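Local coordinates for protein mannose-6-phosphate isomerase (Helicobacter pylori, PDB 2QH5) that probably makes GDP-mannose and diphosphate from mannose 1-phosphate and GTP, this chain being the N-terminal nucleotidyltransferase part of a longer type 2 mannose-6-phosphate isomerase, at residues Lys128-Ala133 with Met190-Ala195; Phe137-Gly142 with Lys258-Asn263. All blocks are in the same frame, centred on the assembly; numbering follows the deposited sequence.

How the contacts relate
Contacts 1 and 2 are both largely buried, and their centres lie about 9 Å apart on one mixed sheet. Contact 1 lays helix 119-134 on strand 184-194 through alkyl packing, with one water bridging the backbones and no direct hydrogen bond. Contact 2 joins two neighbouring parallel strands, 138-144 and 257-261, by a ladder of backbone bonds, with side chains of both strands packing on the two faces of the sheet. Strand 138-144 ties them together: V139 N probably donates to V192 O (2.7 Å), and A129 of the helix packs on F141 as well as on V192. Each has a partly exposed fringe, I130 and Q194 in contact 1, F137, K258 and E261 in contact 2.

Contact 1. Residues Lys128-Ala133 with Met190-Ala195; sequences KAIDLA and MFVFQA
Helix 128-133 lies across strand 190-194 at 36° between their N-to-C directions, with the two axes approaching to 7.3 Å; A129 sits opposite V192, and A133 opposite F193. So close an approach rests on two alanines one helical turn apart, A129 and A133, whose methyls both point at the strand. Between them V192 does most of the work, each of its branches meeting a different part of the helix. CG2 rests on the A129 methyl, at 3.8 Å from its CB. CG1 is anti to the backbone N (chi1 -176°), which puts it on the A133 side of the valine, 3.9 Å from A133 CB. The same CG1 also receives the tip of I130: the CB of that residue leaves the helix away from the strand, but its chain folds back at chi2 (-70°), and CD1 comes within 3.9 Å of V192 CG1. Past the valine, A133 CB presses on the strand backbone itself, 4.0 Å from F193 CA. F193 sends its CB away from the helix; its ring stacks with F198 and touches M251. Near the C-terminal ends of both helix and strand, a water bridges them, donating to A133 O at 2.7 Å and accepting from Q194 N at 2.8 Å, so the two backbone groups are joined through the water, with no direct bond. Q194 is the N-cap of helix 195-205, its OE1 reaching V197 N in a weak bond. I130 also packs on L106 and I108 of strand 106-111, and A129 on V139 and F141, so the helix spans three strands. A helix laid on a mixed sheet in this way belongs to the alpha/beta sandwich of the GT-A nucleotidyltransferase fold.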
loop_
_atom_site.group_PDB
_atom_site.type_symbol
_atom_site.label_atom_id
_atom_site.label_comp_id
_atom_site.label_asym_id
_atom_site.label_seq_id
_atom_site.Cartn_x
_atom_site.Cartn_y
_atom_site.Cartn_z
ATOM N N LYS A 128 1.188 -12.798 10.368
ATOM C CA LYS A 128 2.133 -12.193 11.306
ATOM C C LYS A 128 1.903 -10.683 11.397
ATOM O O LYS A 128 1.663 -10.150 12.485
ATOM C CB LYS A 128 3.583 -12.467 10.884
ATOM C CG LYS A 128 4.106 -13.868 11.184
ATOM C CD LYS A 128 5.582 -13.971 10.795
ATOM C CE LYS A 128 6.218 -15.279 11.250
ATOM N NZ LYS A 128 5.972 -16.395 10.291
ATOM N N ALA A 129 1.959 -10.007 10.246
ATOM C CA ALA A 129 1.757 -8.554 10.160
ATOM C C ALA A 129 0.449 -8.099 10.790
ATOM O O ALA A 129 0.406 -7.058 11.446
ATOM C CB ALA A 129 1.820 -8.108 8.738
ATOM N N ILE A 130 -0.611 -8.884 10.585
ATOM C CA ILE A 130 -1.911 -8.623 11.195
ATOM C C ILE A 130 -1.827 -8.615 12.719
ATOM O O ILE A 130 -2.416 -7.750 13.379
ATOM C CB ILE A 130 -2.962 -9.668 10.751
ATOM C CG1 ILE A 130 -3.230 -9.567 9.244
ATOM C CG2 ILE A 130 -4.263 -9.511 11.541
ATOM C CD1 ILE A 130 -3.967 -8.310 8.823
ATOM N N ASP A 131 -1.090 -9.576 13.275
ATOM C CA ASP A 131 -0.989 -9.703 14.726
ATOM C C ASP A 131 -0.278 -8.493 15.335
ATOM O O ASP A 131 -0.761 -7.926 16.321
ATOM C CB ASP A 131 -0.319 -11.018 15.129
ATOM C CG ASP A 131 -0.662 -11.430 16.555
ATOM O OD1 ASP A 131 -1.856 -11.714 16.825
ATOM O OD2 ASP A 131 0.260 -11.467 17.405
ATOM N N LEU A 132 0.834 -8.083 14.719
ATOM C CA LEU A 132 1.551 -6.853 15.107
ATOM C C LEU A 132 0.690 -5.597 15.000
ATOM O O LEU A 132 0.789 -4.700 15.839
ATOM C CB LEU A 132 2.810 -6.660 14.262
ATOM C CG LEU A 132 3.943 -7.669 14.419
ATOM C CD1 LEU A 132 4.964 -7.532 13.297
ATOM C CD2 LEU A 132 4.596 -7.516 15.781
ATOM N N ALA A 133 -0.153 -5.544 13.968
ATOM C CA ALA A 133 -1.048 -4.411 13.742
ATOM C C ALA A 133 -2.083 -4.263 14.853
ATOM O O ALA A 133 -2.462 -3.145 15.211
ATOM C CB ALA A 133 -1.726 -4.534 12.383
ATOM N N MET A 190 4.647 -2.662 0.646
ATOM C CA MET A 190 3.429 -3.173 1.296
ATOM C C MET A 190 3.376 -2.720 2.753
ATOM O O MET A 190 4.416 -2.417 3.336
ATOM C CB MET A 190 3.397 -4.697 1.277
ATOM C CG MET A 190 3.615 -5.348 -0.073
ATOM S SD MET A 190 3.466 -7.135 0.068
ATOM C CE MET A 190 2.128 -7.272 1.265
ATOM N N PHE A 191 2.178 -2.698 3.346
ATOM C CA PHE A 191 1.987 -2.187 4.706
ATOM C C PHE A 191 0.754 -2.779 5.342
ATOM O O PHE A 191 -0.228 -3.021 4.658
ATOM C CB PHE A 191 1.810 -0.664 4.722
ATOM C CG PHE A 191 3.010 0.096 4.265
ATOM C CD1 PHE A 191 3.002 0.741 3.036
ATOM C CD2 PHE A 191 4.153 0.161 5.051
ATOM C CE1 PHE A 191 4.115 1.429 2.595
ATOM C CE2 PHE A 191 5.274 0.850 4.616
ATOM C CZ PHE A 191 5.255 1.488 3.388
ATOM N N VAL A 192 0.805 -3.000 6.657
ATOM C CA VAL A 192 -0.379 -3.361 7.440
ATOM C C VAL A 192 -0.422 -2.483 8.682
ATOM O O VAL A 192 0.613 -2.198 9.278
ATOM C CB VAL A 192 -0.413 -4.867 7.850
ATOM C CG1 VAL A 192 -1.712 -5.198 8.583
ATOM C CG2 VAL A 192 -0.266 -5.779 6.629
ATOM N N PHE A 193 -1.618 -2.024 9.034
ATOM C CA PHE A 193 -1.865 -1.198 10.216
ATOM C C PHE A 193 -3.361 -1.035 10.389
ATOM O O PHE A 193 -4.119 -1.207 9.434
ATOM C CB PHE A 193 -1.210 0.200 10.138
ATOM C CG PHE A 193 -1.025 0.742 8.730
ATOM C CD1 PHE A 193 -2.118 1.019 7.905
ATOM C CD2 PHE A 193 0.257 1.001 8.245
ATOM C CE1 PHE A 193 -1.930 1.515 6.624
ATOM C CE2 PHE A 193 0.457 1.510 6.963
ATOM C CZ PHE A 193 -0.631 1.756 6.146
ATOM N N GLN A 194 -3.792 -0.712 11.602
ATOM C CA GLN A 194 -5.174 -0.333 11.818
ATOM C C GLN A 194 -5.370 1.088 11.275
ATOM O O GLN A 194 -4.436 1.894 11.297
ATOM C CB GLN A 194 -5.502 -0.400 13.303
ATOM C CG GLN A 194 -6.960 -0.230 13.633
ATOM C CD GLN A 194 -7.171 0.354 15.003
ATOM O OE1 GLN A 194 -6.924 1.544 15.240
ATOM N NE2 GLN A 194 -7.633 -0.478 15.925
ATOM N N ALA A 195 -6.570 1.379 10.769
ATOM C CA ALA A 195 -6.876 2.675 10.164
ATOM C C ALA A 195 -6.679 3.824 11.152
ATOM O O ALA A 195 -6.028 4.823 10.834
ATOM C CB ALA A 195 -8.289 2.678 9.613
HETATM O O HOH W 1 -2.104 -0.815 13.860
#

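Contact 2. Residues Phe137-Gly142 with Lys258-Asn263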
loop_
_atom_site.group_PDB
_atom_site.type_symbol
_atom_site.label_atom_id
_atom_site.label_comp_id
_atom_site.label_asym_id
_atom_site.label_seq_id
_atom_site.Cartn_x
_atom_site.Cartn_y
_atom_site.Cartn_z
ATOM N N PHE A 137 0.949 -1.297 16.047
ATOM C CA PHE A 137 2.100 -0.997 15.193
ATOM C C PHE A 137 1.740 -0.717 13.718
ATOM O O PHE A 137 0.670 -1.123 13.228
ATOM C CB PHE A 137 3.099 -2.155 15.231
ATOM C CG PHE A 137 3.759 -2.366 16.569
ATOM C CD1 PHE A 137 3.404 -3.452 17.370
ATOM C CD2 PHE A 137 4.759 -1.503 17.013
ATOM C CE1 PHE A 137 4.019 -3.669 18.606
ATOM C CE2 PHE A 137 5.376 -1.707 18.238
ATOM C CZ PHE A 137 5.006 -2.795 19.039
ATOM N N LEU A 138 2.655 -0.017 13.041
ATOM C CA LEU A 138 2.667 0.156 11.589
ATOM C C LEU A 138 3.637 -0.857 11.011
ATOM O O LEU A 138 4.847 -0.762 11.226
ATOM C CB LEU A 138 3.152 1.560 11.198
ATOM C CG LEU A 138 2.436 2.789 11.761
ATOM C CD1 LEU A 138 3.057 4.057 11.201
ATOM C CD2 LEU A 138 0.951 2.739 11.452
ATOM N N VAL A 139 3.114 -1.821 10.272
ATOM C CA VAL A 139 3.913 -2.963 9.887
ATOM C C VAL A 139 4.360 -2.800 8.462
ATOM O O VAL A 139 3.558 -2.524 7.571
ATOM C CB VAL A 139 3.149 -4.304 10.070
ATOM C CG1 VAL A 139 4.090 -5.473 9.931
ATOM C CG2 VAL A 139 2.455 -4.346 11.423
ATOM N N THR A 140 5.662 -2.958 8.268
ATOM C CA THR A 140 6.276 -2.917 6.956
ATOM C C THR A 140 6.877 -4.295 6.633
ATOM O O THR A 140 6.916 -5.167 7.498
ATOM C CB THR A 140 7.334 -1.805 6.894
ATOM O OG1 THR A 140 7.720 -1.598 5.532
ATOM C CG2 THR A 140 8.555 -2.156 7.735
ATOM N N PHE A 141 7.318 -4.500 5.393
ATOM C CA PHE A 141 7.820 -5.804 4.972
ATOM C C PHE A 141 9.213 -5.714 4.355
ATOM O O PHE A 141 9.448 -4.915 3.447
ATOM C CB PHE A 141 6.867 -6.470 3.972
ATOM C CG PHE A 141 5.552 -6.915 4.561
ATOM C CD1 PHE A 141 4.522 -6.001 4.799
ATOM C CD2 PHE A 141 5.320 -8.257 4.830
ATOM C CE1 PHE A 141 3.299 -6.416 5.327
ATOM C CE2 PHE A 141 4.094 -8.681 5.358
ATOM C CZ PHE A 141 3.084 -7.760 5.604
ATOM N N GLY A 142 10.128 -6.552 4.839
ATOM C CA GLY A 142 11.504 -6.537 4.366
ATOM C C GLY A 142 11.803 -7.563 3.290
ATOM O O GLY A 142 11.303 -8.688 3.333
ATOM N N LYS A 258 7.353 -1.929 12.943
ATOM C CA LYS A 258 7.948 -3.270 12.962
ATOM C C LYS A 258 8.078 -3.849 11.553
ATOM O O LYS A 258 7.447 -3.373 10.619
ATOM C CB LYS A 258 7.144 -4.216 13.860
ATOM C CG LYS A 258 7.130 -3.826 15.342
ATOM C CD LYS A 258 8.489 -4.014 16.001
ATOM C CE LYS A 258 8.397 -3.830 17.506
ATOM N NZ LYS A 258 8.657 -2.432 17.917
ATOM N N MET A 259 8.900 -4.878 11.401
ATOM C CA MET A 259 9.138 -5.466 10.091
ATOM C C MET A 259 8.783 -6.951 10.101
ATOM O O MET A 259 8.843 -7.602 11.144
ATOM C CB MET A 259 10.604 -5.282 9.697
ATOM C CG MET A 259 10.875 -5.378 8.206
ATOM S SD MET A 259 12.628 -5.517 7.824
ATOM C CE MET A 259 12.806 -7.286 8.002
ATOM N N VAL A 260 8.379 -7.468 8.942
ATOM C CA VAL A 260 8.200 -8.906 8.720
ATOM C C VAL A 260 8.923 -9.251 7.416
ATOM O O VAL A 260 8.760 -8.552 6.425
ATOM C CB VAL A 260 6.701 -9.298 8.626
ATOM C CG1 VAL A 260 6.538 -10.804 8.470
ATOM C CG2 VAL A 260 5.938 -8.829 9.849
ATOM N N GLU A 261 9.732 -10.307 7.415
ATOM C CA GLU A 261 10.500 -10.680 6.218
ATOM C C GLU A 261 9.631 -11.295 5.123
ATOM O O GLU A 261 8.801 -12.167 5.390
ATOM C CB GLU A 261 11.622 -11.657 6.571
ATOM C CG GLU A 261 12.646 -11.131 7.559
ATOM C CD GLU A 261 13.476 -12.241 8.176
ATOM O OE1 GLU A 261 13.860 -13.178 7.444
ATOM O OE2 GLU A 261 13.743 -12.176 9.396
ATOM N N LEU A 262 9.824 -10.830 3.893
ATOM C CA LEU A 262 9.163 -11.424 2.734
ATOM C C LEU A 262 10.123 -12.316 1.957
ATOM O O LEU A 262 10.970 -11.836 1.195
ATOM C CB LEU A 262 8.559 -10.355 1.815
ATOM C CG LEU A 262 7.064 -10.057 1.970
ATOM C CD1 LEU A 262 6.655 -8.898 1.079
ATOM C CD2 LEU A 262 6.219 -11.285 1.654
ATOM N N ASN A 263 9.989 -13.621 2.176
ATOM C CA ASN A 263 10.770 -14.615 1.456
ATOM C C ASN A 263 9.820 -15.403 0.568
ATOM O O ASN A 263 9.472 -16.547 0.872
ATOM C CB ASN A 263 11.490 -15.545 2.439
ATOM C CG ASN A 263 11.907 -14.835 3.719
ATOM O OD1 ASN A 263 12.471 -13.741 3.683
ATOM N ND2 ASN A 263 11.629 -15.460 4.859
#
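F137 and K258 meet at the margin of this strand pair, K258 laying its CG over one face of the ring and crossing it obliquely. K258 CG stands 3.9 Å from the ring centroid, only 18° off the normal, a CH-pi contact offset toward the rim. The chain then bends at chi2 and again at the last torsion (-92°), which turns NZ out past the rim, 3.4 Å from F137 CE2; the ammonium also has a long, weak ion pair with D162. Further along, V139 and V260 share the face of the sheet that helix 119-134 covers, with V139 CG1 3.8 Å from V260 CG2. F141 lies on that same face, its CB 3.8 Å from L262 CD1, while L262 CG and V260 O approach its ring obliquely. On the other face T140 CG2 meets M259 CG at 4.0 Å. M259 SD lies 3.8 Å from G142 CA and the methyl CE 3.9 Å from the same atom, CE taking up the room where a side chain at G142 would begin. Between the two layers of side chains runs a ladder of five bonds, alternating in direction from K258 N to L138 O through to L262 N to G142 O. T140 N to K258 O is almost straight (178°), whereas G142 N approaches V260 O from above the carbonyl plane. Backbone bonding therefore sets the register, and apolar side chains pack on both faces; the lysine charge lies at the partly exposed end of the pair, its alkyl part on the ring, with D162 offering at most weak compensation.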